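Local coordinates for protein hemoglobin component VII (Tokunagayusurika akamusi, PDB 1X46) that probably carries or stores oxygen, binding it at a heme iron as other members of the globin family do, at residues S17-I22 and S70-A75. Sequence-based numbering, arbitrary orientation.
Sequences SSWAQI and SVINEA. With HEM (protoporphyrin IX containing Fe), chain B.
W19 of helix 9-20 packs on I72 and hydrogen-bonds N73 of helix 59-78, a helix-helix contact of the globin fold in which one indole meets two residues. The contact is small and mixed, part apolar packing and part hydrogen bond. With CG anti to the backbone N (chi1 178°), W19 reaches straight across to the other helix. Its NE1 gives a hydrogen bond to OD1 of N73 at 2.7 Å. The acceptor lies close to the indole plane, and NE1 lies in the carbonyl plane of the N73 amide. The bond is bent, with an N-H...O angle of 141°. Ring and amide planes stand 74° apart.

One face of the indole takes the methyl CG2 of I72. This CH-pi contact puts CG2 3.7 Å from the centroid of the six-membered ring. On another branch, CG1 of I72 lies 3.9 Å from the heme methyl CMB. V69 and I76 of helix 59-78 also touch W19, and the ring of H23 meets its indole edge-to-face. Replacing W19 by an alanine would remove the indole, and would probably cost OD1 of N73 this donor and open a gap beside CG2 of I72. The arrangement is typical of A-helix to E-helix packing in a globin, here with a tryptophan backing a residue of the heme pocket wall.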
ATOM      1  N   SER A  17      -3.306  10.600  -8.989  1.00 14.48           N
ATOM      2  CA  SER A  17      -2.750  11.935  -8.763  1.00 14.11           C
ATOM      3  C   SER A  17      -2.267  12.165  -7.337  1.00 14.48           C
ATOM      4  O   SER A  17      -1.222  12.775  -7.135  1.00 17.15           O
ATOM      5  CB  SER A  17      -3.702  13.048  -9.205  1.00 18.01           C
ATOM      6  OG  SER A  17      -4.962  12.932  -8.594  1.00 27.21           O
ATOM      7  N   SER A  18      -3.009  11.653  -6.348  1.00 13.77           N
ATOM      8  CA  SER A  18      -2.576  11.790  -4.975  1.00 13.38           C
ATOM      9  C   SER A  18      -1.365  10.888  -4.675  1.00 10.89           C
ATOM     10  O   SER A  18      -0.453  11.270  -3.946  1.00 14.06           O
ATOM     11  CB  SER A  18      -3.755  11.557  -3.996  1.00 11.45           C
ATOM     12  OG  SER A  18      -4.300  10.258  -4.114  1.00 11.64           O
ATOM     13  N   TRP A  19      -1.342   9.707  -5.295  1.00 10.61           N
ATOM     14  CA  TRP A  19      -0.167   8.851  -5.224  1.00 11.35           C
ATOM     15  C   TRP A  19       1.087   9.535  -5.757  1.00 12.25           C
ATOM     16  O   TRP A  19       2.167   9.424  -5.177  1.00 13.40           O
ATOM     17  CB  TRP A  19      -0.433   7.530  -5.952  1.00 12.28           C
ATOM     18  CG  TRP A  19       0.770   6.629  -5.961  1.00 14.09           C
ATOM     19  CD1 TRP A  19       1.469   6.203  -7.071  1.00 14.30           C
ATOM     20  CD2 TRP A  19       1.402   6.019  -4.826  1.00 13.24           C
ATOM     21  NE1 TRP A  19       2.492   5.371  -6.677  1.00 15.37           N
ATOM     22  CE2 TRP A  19       2.473   5.239  -5.310  1.00 15.16           C
ATOM     23  CE3 TRP A  19       1.163   6.044  -3.444  1.00 15.00           C
ATOM     24  CZ2 TRP A  19       3.329   4.510  -4.448  1.00 13.49           C
ATOM     25  CZ3 TRP A  19       2.003   5.313  -2.595  1.00 18.13           C
ATOM     26  CH2 TRP A  19       3.077   4.568  -3.103  1.00 15.89           C
ATOM     27  N   ALA A  20       0.925  10.205  -6.896  1.00 13.52           N
ATOM     28  CA  ALA A  20       2.052  10.908  -7.502  1.00 15.02           C
ATOM     29  C   ALA A  20       2.662  11.967  -6.567  1.00 16.54           C
ATOM     30  O   ALA A  20       3.842  12.323  -6.704  1.00 17.50           O
ATOM     31  CB  ALA A  20       1.620  11.541  -8.837  1.00 15.88           C
ATOM     32  N   GLN A  21       1.863  12.443  -5.606  1.00 15.36           N
ATOM     33  CA  GLN A  21       2.329  13.440  -4.641  1.00 14.85           C
ATOM     34  C   GLN A  21       3.202  12.828  -3.533  1.00 15.04           C
ATOM     35  O   GLN A  21       3.930  13.554  -2.851  1.00 17.21           O
ATOM     36  CB  GLN A  21       1.132  14.155  -4.004  1.00 18.82           C
ATOM     37  CG  GLN A  21       0.360  15.074  -4.935  1.00 19.94           C
ATOM     38  CD  GLN A  21      -0.498  16.065  -4.168  1.00 22.39           C
ATOM     39  OE1 GLN A  21       0.035  16.902  -3.416  1.00 23.63           O
ATOM     40  NE2 GLN A  21      -1.814  15.968  -4.334  1.00 24.40           N
ATOM     41  N   ILE A  22       3.122  11.508  -3.332  1.00 12.61           N
ATOM     42  CA  ILE A  22       3.868  10.856  -2.256  1.00 13.25           C
ATOM     43  C   ILE A  22       4.782   9.734  -2.711  1.00 12.83           C
ATOM     44  O   ILE A  22       5.549   9.206  -1.903  1.00 15.10           O
ATOM     45  CB  ILE A  22       2.896  10.356  -1.146  1.00 11.27           C
ATOM     46  CG1 ILE A  22       2.002   9.215  -1.666  1.00 14.92           C
ATOM     47  CG2 ILE A  22       2.055  11.535  -0.609  1.00 13.29           C
ATOM     48  CD1 ILE A  22       1.374   8.427  -0.517  1.00 16.47           C
ATOM     49  N   SER A  70       7.650   0.091  -5.428  1.00 10.28           N
ATOM     50  CA  SER A  70       7.747  -0.432  -6.785  1.00 10.94           C
ATOM     51  C   SER A  70       6.475  -1.185  -7.164  1.00 11.29           C
ATOM     52  O   SER A  70       5.951  -1.024  -8.262  1.00 11.31           O
ATOM     53  CB  SER A  70       8.943  -1.353  -6.937  1.00 12.79           C
ATOM     54  OG  SER A  70       9.114  -1.735  -8.301  1.00 18.18           O
ATOM     55  N   VAL A  71       5.989  -2.017  -6.252  1.00 10.17           N
ATOM     56  CA  VAL A  71       4.779  -2.802  -6.520  1.00  9.98           C
ATOM     57  C   VAL A  71       3.555  -1.899  -6.527  1.00 10.08           C
ATOM     58  O   VAL A  71       2.703  -2.005  -7.407  1.00 10.58           O
ATOM     59  CB  VAL A  71       4.624  -3.908  -5.461  1.00  8.71           C
ATOM     60  CG1 VAL A  71       3.268  -4.634  -5.618  1.00 11.55           C
ATOM     61  CG2 VAL A  71       5.752  -4.897  -5.583  1.00 12.47           C
ATOM     62  N   ILE A  72       3.453  -0.991  -5.570  1.00 10.19           N
ATOM     63  CA  ILE A  72       2.303  -0.079  -5.585  1.00  9.10           C
ATOM     64  C   ILE A  72       2.264   0.745  -6.864  1.00 11.52           C
ATOM     65  O   ILE A  72       1.205   0.901  -7.459  1.00 11.58           O
ATOM     66  CB  ILE A  72       2.275   0.833  -4.314  1.00 10.33           C
ATOM     67  CG1 ILE A  72       2.182  -0.020  -3.054  1.00 11.59           C
ATOM     68  CG2 ILE A  72       1.074   1.810  -4.364  1.00 12.17           C
ATOM     69  CD1 ILE A  72       2.269   0.751  -1.711  1.00 13.09           C
ATOM     70  N   ASN A  73       3.418   1.290  -7.257  1.00 10.70           N
ATOM     71  CA  ASN A  73       3.545   2.065  -8.487  1.00 12.14           C
ATOM     72  C   ASN A  73       3.032   1.284  -9.684  1.00 13.99           C
ATOM     73  O   ASN A  73       2.291   1.840 -10.518  1.00 13.73           O
ATOM     74  CB  ASN A  73       5.007   2.357  -8.769  1.00 13.28           C
ATOM     75  CG  ASN A  73       5.532   3.545  -8.035  1.00 18.56           C
ATOM     76  OD1 ASN A  73       4.814   4.249  -7.323  1.00 20.70           O
ATOM     77  ND2 ASN A  73       6.836   3.769  -8.184  1.00 17.42           N
ATOM     78  N   GLU A  74       3.465   0.031  -9.816  1.00 11.30           N
ATOM     79  CA  GLU A  74       3.010  -0.780 -10.930  1.00 12.10           C
ATOM     80  C   GLU A  74       1.524  -1.028 -10.867  1.00 12.44           C
ATOM     81  O   GLU A  74       0.825  -0.945 -11.893  1.00 12.59           O
ATOM     82  CB  GLU A  74       3.745  -2.110 -11.036  1.00 13.85           C
ATOM     83  CG  GLU A  74       3.399  -2.798 -12.353  1.00 17.69           C
ATOM     84  CD  GLU A  74       4.052  -4.148 -12.575  1.00 21.37           C
ATOM     85  OE1 GLU A  74       4.681  -4.711 -11.652  1.00 23.12           O
ATOM     86  OE2 GLU A  74       3.883  -4.652 -13.709  1.00 21.53           O
ATOM     87  N   ALA A  75       1.027  -1.377  -9.687  1.00 10.78           N
ATOM     88  CA  ALA A  75      -0.408  -1.661  -9.584  1.00 11.33           C
ATOM     89  C   ALA A  75      -1.216  -0.425  -9.970  1.00 13.23           C
ATOM     90  O   ALA A  75      -2.205  -0.509 -10.708  1.00 13.24           O
ATOM     91  CB  ALA A  75      -0.758  -2.125  -8.159  1.00 13.73           C
TER
HETATM   92  CHA HEM B 151       8.238  -8.355   1.901  1.00 11.41           C
HETATM   93  CHB HEM B 151       5.307  -5.625  -0.832  1.00  8.90           C
HETATM   94  CHC HEM B 151       2.360  -5.031   2.964  1.00 10.48           C
HETATM   95  CHD HEM B 151       5.271  -7.733   5.714  1.00  9.97           C
HETATM   96  C1A HEM B 151       7.732  -7.618   0.868  1.00  9.17           C
HETATM   97  C2A HEM B 151       8.371  -7.455  -0.420  1.00 11.95           C
HETATM   98  C3A HEM B 151       7.555  -6.702  -1.151  1.00 11.61           C
HETATM   99  C4A HEM B 151       6.364  -6.405  -0.407  1.00 10.70           C
HETATM  100  CMA HEM B 151       7.807  -6.255  -2.608  1.00 11.84           C
HETATM  101  CAA HEM B 151       9.796  -7.970  -0.797  1.00 11.71           C
HETATM  102  CBA HEM B 151       9.912  -9.471  -1.132  1.00 13.53           C
HETATM  103  CGA HEM B 151       9.150  -9.788  -2.396  1.00 14.41           C
HETATM  104  O1A HEM B 151       8.239 -10.638  -2.354  1.00 15.66           O
HETATM  105  O2A HEM B 151       9.449  -9.184  -3.466  1.00 16.06           O
HETATM  106  C1B HEM B 151       4.281  -5.178  -0.045  1.00  9.92           C
HETATM  107  C2B HEM B 151       3.205  -4.295  -0.431  1.00 11.57           C
HETATM  108  C3B HEM B 151       2.385  -4.130   0.631  1.00 12.99           C
HETATM  109  C4B HEM B 151       2.930  -4.939   1.706  1.00 11.22           C
HETATM  110  CMB HEM B 151       3.087  -3.655  -1.841  1.00 12.81           C
HETATM  111  CAB HEM B 151       1.095  -3.300   0.820  1.00 15.18           C
HETATM  112  CBB HEM B 151       0.460  -2.654  -0.159  1.00 21.00           C
HETATM  113  C1C HEM B 151       2.872  -5.693   4.044  1.00 10.19           C
HETATM  114  C2C HEM B 151       2.302  -5.768   5.386  1.00 10.26           C
HETATM  115  C3C HEM B 151       3.124  -6.485   6.151  1.00 11.02           C
HETATM  116  C4C HEM B 151       4.223  -6.935   5.320  1.00 10.15           C
HETATM  117  CMC HEM B 151       0.966  -5.112   5.814  1.00 10.46           C
HETATM  118  CAC HEM B 151       2.945  -6.843   7.649  1.00 15.42           C
HETATM  119  C1D HEM B 151       6.289  -8.179   4.920  1.00 10.75           C
HETATM  120  C2D HEM B 151       7.355  -9.028   5.384  1.00 12.55           C
HETATM  121  C3D HEM B 151       8.261  -9.226   4.207  1.00 11.87           C
HETATM  122  C4D HEM B 151       7.675  -8.435   3.152  1.00  8.77           C
HETATM  123  CMD HEM B 151       7.510  -9.609   6.805  1.00 11.22           C
HETATM  124  CAD HEM B 151       9.563 -10.066   4.189  1.00 13.11           C
HETATM  125  CBD HEM B 151      10.733  -9.261   4.744  1.00 18.38           C
HETATM  126  CGD HEM B 151      11.971 -10.132   4.840  1.00 22.83           C
HETATM  127  O1D HEM B 151      12.055 -11.164   4.136  1.00 26.36           O
HETATM  128  O2D HEM B 151      12.869  -9.800   5.649  1.00 23.88           O
HETATM  129  NA  HEM B 151       6.512  -6.980   0.838  1.00  8.99           N
HETATM  130  NB  HEM B 151       4.093  -5.539   1.293  1.00 10.68           N
HETATM  131  NC  HEM B 151       4.042  -6.430   4.029  1.00  8.54           N
HETATM  132  ND  HEM B 151       6.484  -7.853   3.571  1.00 11.05           N
HETATM  133 FE   HEM B 151       5.279  -6.706   2.430  1.00 11.82          FE
HETATM  134  O   HOH W   1       6.277  -5.012   3.109  1.00 12.22           O